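Local coordinates for 3-oxoacyl-[acyl-carrier-protein] synthase 3 (Pseudomonas aeruginosa, PDB 2X3E) that probably catalyses the first condensation of fatty acid synthesis, joining an acetyl group from acetyl-CoA to malonyl-ACP with loss of CO2, at residues A[25-36]-A[148-156]. The protein carries 1 engineered substitution. Residues are numbered along the deposited sequence; the frame is centred on the assembly and turned at random. Where two conformers were deposited one is given.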
loop_
_atom_site.group_PDB
_atom_site.type_symbol
_atom_site.label_atom_id
_atom_site.label_comp_id
_atom_site.label_asym_id
_atom_site.label_seq_id
_atom_site.Cartn_x
_atom_site.Cartn_y
_atom_site.Cartn_z
ATOM N N LEU A 25 -24.258 2.750 -23.240
ATOM C CA LEU A 25 -24.739 2.814 -21.863
ATOM C C LEU A 25 -26.222 3.173 -21.796
ATOM O O LEU A 25 -26.962 2.605 -20.991
ATOM C CB LEU A 25 -23.909 3.816 -21.046
ATOM C CG LEU A 25 -24.127 3.818 -19.529
ATOM C CD1 LEU A 25 -23.910 2.430 -18.938
ATOM C CD2 LEU A 25 -23.194 4.822 -18.863
ATOM N N ALA A 26 -26.651 4.104 -22.646
ATOM C CA ALA A 26 -28.057 4.495 -22.726
ATOM C C ALA A 26 -28.952 3.327 -23.140
ATOM O O ALA A 26 -30.054 3.163 -22.610
ATOM C CB ALA A 26 -28.233 5.660 -23.699
ATOM N N ALA A 27 -28.478 2.523 -24.090
ATOM C CA ALA A 27 -29.235 1.366 -24.571
ATOM C C ALA A 27 -29.344 0.296 -23.489
ATOM O O ALA A 27 -30.410 -0.289 -23.280
ATOM C CB ALA A 27 -28.584 0.785 -25.823
ATOM N N GLU A 28 -28.234 0.065 -22.796
ATOM C CA GLU A 28 -28.146 -0.970 -21.774
ATOM C C GLU A 28 -29.028 -0.678 -20.554
ATOM O O GLU A 28 -29.667 -1.583 -20.018
ATOM C CB GLU A 28 -26.686 -1.140 -21.340
ATOM C CG GLU A 28 -26.393 -2.472 -20.691
ATOM C CD GLU A 28 -24.948 -2.608 -20.251
ATOM O OE1 GLU A 28 -24.043 -2.086 -20.937
ATOM O OE2 GLU A 28 -24.720 -3.242 -19.202
ATOM N N LEU A 29 -29.067 0.583 -20.131
ATOM C CA LEU A 29 -29.753 0.975 -18.897
ATOM C C LEU A 29 -31.009 1.818 -19.140
ATOM O O LEU A 29 -31.528 2.446 -18.212
ATOM C CB LEU A 29 -28.777 1.736 -17.990
ATOM C CG LEU A 29 -27.479 0.989 -17.659
ATOM C CD1 LEU A 29 -26.581 1.835 -16.781
ATOM C CD2 LEU A 29 -27.777 -0.340 -16.990
ATOM N N ASP A 30 -31.494 1.824 -20.380
ATOM C CA ASP A 30 -32.725 2.529 -20.739
ATOM C C ASP A 30 -32.724 3.985 -20.271
ATOM O O ASP A 30 -33.697 4.458 -19.684
ATOM C CB ASP A 30 -33.941 1.785 -20.172
ATOM C CG ASP A 30 -33.949 0.311 -20.542
ATOM O OD1 ASP A 30 -33.485 -0.036 -21.652
ATOM O OD2 ASP A 30 -34.425 -0.503 -19.722
ATOM N N THR A 31 -31.619 4.681 -20.529
ATOM C CA THR A 31 -31.506 6.113 -20.247
ATOM C C THR A 31 -31.187 6.854 -21.557
ATOM O O THR A 31 -31.556 6.372 -22.632
ATOM C CB THR A 31 -30.473 6.399 -19.120
ATOM O OG1 THR A 31 -30.459 7.801 -18.819
ATOM C CG2 THR A 31 -29.075 5.943 -19.514
ATOM N N SER A 32 -30.517 8.007 -21.474
ATOM C CA SER A 32 -30.274 8.850 -22.646
ATOM C C SER A 32 -28.851 9.398 -22.677
ATOM O O SER A 32 -28.185 9.494 -21.640
ATOM C CB SER A 32 -31.267 10.014 -22.669
ATOM O OG SER A 32 -31.012 10.926 -21.613
ATOM N N ASP A 33 -28.404 9.765 -23.878
ATOM C CA ASP A 33 -27.079 10.354 -24.090
ATOM C C ASP A 33 -26.950 11.675 -23.335
ATOM O O ASP A 33 -25.926 11.943 -22.703
ATOM C CB ASP A 33 -26.839 10.579 -25.590
ATOM C CG ASP A 33 -25.578 11.385 -25.879
ATOM O OD1 ASP A 33 -24.542 11.150 -25.224
ATOM O OD2 ASP A 33 -25.625 12.251 -26.780
ATOM N N ALA A 34 -28.001 12.484 -23.413
ATOM C CA ALA A 34 -28.061 13.778 -22.739
ATOM C C ALA A 34 -27.696 13.676 -21.253
ATOM O O ALA A 34 -26.760 14.337 -20.791
ATOM C CB ALA A 34 -29.450 14.374 -22.903
ATOM N N TRP A 35 -28.436 12.838 -20.524
ATOM C CA TRP A 35 -28.235 12.636 -19.080
ATOM C C TRP A 35 -26.783 12.320 -18.718
ATOM O O TRP A 35 -26.250 12.843 -17.734
ATOM C CB TRP A 35 -29.136 11.501 -18.577
ATOM C CG TRP A 35 -29.260 11.442 -17.084
ATOM C CD1 TRP A 35 -30.239 12.013 -16.320
ATOM C CD2 TRP A 35 -28.375 10.778 -16.171
ATOM N NE1 TRP A 35 -30.019 11.747 -14.991
ATOM C CE2 TRP A 35 -28.880 10.994 -14.870
ATOM C CE3 TRP A 35 -27.203 10.027 -16.326
ATOM C CZ2 TRP A 35 -28.256 10.482 -13.729
ATOM C CZ3 TRP A 35 -26.581 9.516 -15.188
ATOM C CH2 TRP A 35 -27.112 9.747 -13.909
ATOM N N ILE A 36 -26.156 11.460 -19.514
ATOM C CA ILE A 36 -24.796 11.003 -19.242
ATOM C C ILE A 36 -23.785 12.146 -19.384
ATOM O O ILE A 36 -22.925 12.325 -18.521
ATOM C CB ILE A 36 -24.393 9.840 -20.177
ATOM C CG1 ILE A 36 -25.320 8.632 -19.978
ATOM C CG2 ILE A 36 -22.959 9.437 -19.917
ATOM C CD1 ILE A 36 -25.270 7.636 -21.116
ATOM N N PRO A 148 -23.833 -3.147 -12.227
ATOM C CA PRO A 148 -24.289 -3.118 -13.626
ATOM C C PRO A 148 -25.502 -2.223 -13.875
ATOM O O PRO A 148 -25.653 -1.693 -14.974
ATOM C CB PRO A 148 -24.665 -4.580 -13.905
ATOM C CG PRO A 148 -23.856 -5.367 -12.963
ATOM C CD PRO A 148 -23.712 -4.529 -11.729
ATOM N N ALA A 149 -26.355 -2.069 -12.865
ATOM C CA ALA A 149 -27.613 -1.333 -13.004
ATOM C C ALA A 149 -27.492 0.147 -12.634
ATOM O O ALA A 149 -28.465 0.890 -12.759
ATOM C CB ALA A 149 -28.677 -1.987 -12.147
ATOM N N ASP A 150 -26.311 0.577 -12.186
ATOM C CA ASP A 150 -26.127 1.941 -11.695
ATOM C C ASP A 150 -25.616 2.882 -12.790
ATOM O O ASP A 150 -24.436 2.858 -13.144
ATOM C CB ASP A 150 -25.160 1.960 -10.512
ATOM C CG ASP A 150 -25.165 3.287 -9.788
ATOM O OD1 ASP A 150 -24.265 4.115 -10.037
ATOM O OD2 ASP A 150 -26.107 3.512 -8.988
ATOM N N ARG A 151 -26.501 3.737 -13.294
ATOM C CA ARG A 151 -26.148 4.619 -14.404
ATOM C C ARG A 151 -25.178 5.740 -14.016
ATOM O O ARG A 151 -24.360 6.140 -14.836
ATOM C CB ARG A 151 -27.401 5.196 -15.066
ATOM C CG ARG A 151 -28.162 6.215 -14.250
ATOM C CD ARG A 151 -29.413 6.656 -14.996
ATOM N NE ARG A 151 -30.216 7.607 -14.228
ATOM C CZ ARG A 151 -31.423 7.372 -13.709
ATOM N NH1 ARG A 151 -32.029 6.194 -13.851
ATOM N NH2 ARG A 151 -32.041 8.337 -13.036
ATOM N N SER A 152 -25.264 6.233 -12.779
ATOM C CA SER A 152 -24.402 7.339 -12.324
ATOM C C SER A 152 -22.919 6.975 -12.286
ATOM O O SER A 152 -22.083 7.722 -12.805
ATOM C CB SER A 152 -24.830 7.840 -10.939
ATOM O OG SER A 152 -26.118 8.415 -10.988
ATOM N N THR A 153 -22.584 5.850 -11.659
ATOM C CA THR A 153 -21.182 5.433 -11.570
ATOM C C THR A 153 -20.655 4.894 -12.898
ATOM O O THR A 153 -19.511 5.158 -13.262
ATOM C CB THR A 153 -20.928 4.384 -10.457
ATOM O OG1 THR A 153 -21.798 3.260 -10.634
ATOM C CG2 THR A 153 -21.141 4.997 -9.079
ATOM N N ARG A 154 -21.478 4.141 -13.620
ATOM C CA ARG A 154 -21.068 3.621 -14.926
ATOM C C ARG A 154 -20.859 4.730 -15.965
ATOM O O ARG A 154 -20.032 4.589 -16.864
ATOM C CB ARG A 154 -22.060 2.576 -15.431
ATOM C CG ARG A 154 -22.035 1.303 -14.595
ATOM C CD ARG A 154 -22.791 0.188 -15.257
ATOM N NE ARG A 154 -22.165 -0.191 -16.521
ATOM C CZ ARG A 154 -22.770 -0.862 -17.496
ATOM N NH1 ARG A 154 -24.037 -1.247 -17.377
ATOM N NH2 ARG A 154 -22.102 -1.142 -18.607
ATOM N N ALA A 155 -21.593 5.834 -15.824
ATOM C CA ALA A 155 -21.396 7.002 -16.687
ATOM C C ALA A 155 -20.065 7.717 -16.411
ATOM O O ALA A 155 -19.504 8.345 -17.306
ATOM C CB ALA A 155 -22.561 7.977 -16.536
ATOM N N LEU A 156 -19.558 7.607 -15.185
ATOM C CA LEU A 156 -18.399 8.387 -14.748
ATOM C C LEU A 156 -17.075 7.623 -14.858
ATOM O O LEU A 156 -16.075 8.166 -15.342
ATOM C CB LEU A 156 -18.607 8.841 -13.295
ATOM C CG LEU A 156 -17.510 9.661 -12.609
ATOM C CD1 LEU A 156 -17.240 10.941 -13.379
ATOM C CD2 LEU A 156 -17.918 9.972 -11.167
#
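R154 reaches from the short helix 151-156 to E28 in the last turn of helix 22-28, while R151, one turn earlier, lies over W35 of helix 33-40; in this thiolase-fold enzyme the two arginines tie the helix to the N-terminal helix pair. R154 grips the carboxylate end-on, one nitrogen to each oxygen: NH1 to OE2 of E28 at 2.8 Å and NH2 to OE1 at 3.2 Å. The fit is skewed, with the carboxylate and guanidinium planes 57° apart and both oxygens met from above the carboxylate plane. L25 backs the guanidinium, its CD1 3.8 Å from CZ of R154 and over the centre of one face.

R151 behaves differently. Its CG sits between the backbone N and carbonyl carbon (chi1 71°), and the extended chain beyond crosses the indole at about a right angle. CD stands 4.0 Å from the centroid of the six-membered ring of W35, a CH-pi contact over the face. The guanidinium stands nearly upright to the ring, 88° between planes; its NE comes closest, 3.5 Å from CZ2 of W35, and its CZ makes an off-centre cation-pi contact. S152 OG comes to the rim of the same ring, 3.4 Å from CH2 of W35.

Between the arginines, L29 sends CD1 against the CA and CB of R151 and CD2 obliquely toward NH1 of R154. Deeper in, CB of A155 meets CG2 of I36 and CD2 of L25. This buried end lies near the active site: the side chain of A155 is about 10 Å from that of N280, a predicted active-site residue, and the neighbouring L156 makes backbone hydrogen bonds with N280.

In the second shell, D150 is the N-cap of helix 151-156, its OD1 accepting from both N and OG1 of T153. P148 steadies the R154 head group: its carbonyl O takes NH1 on a lone pair at 2.9 Å, giving that nitrogen a second acceptor besides E28 OE2.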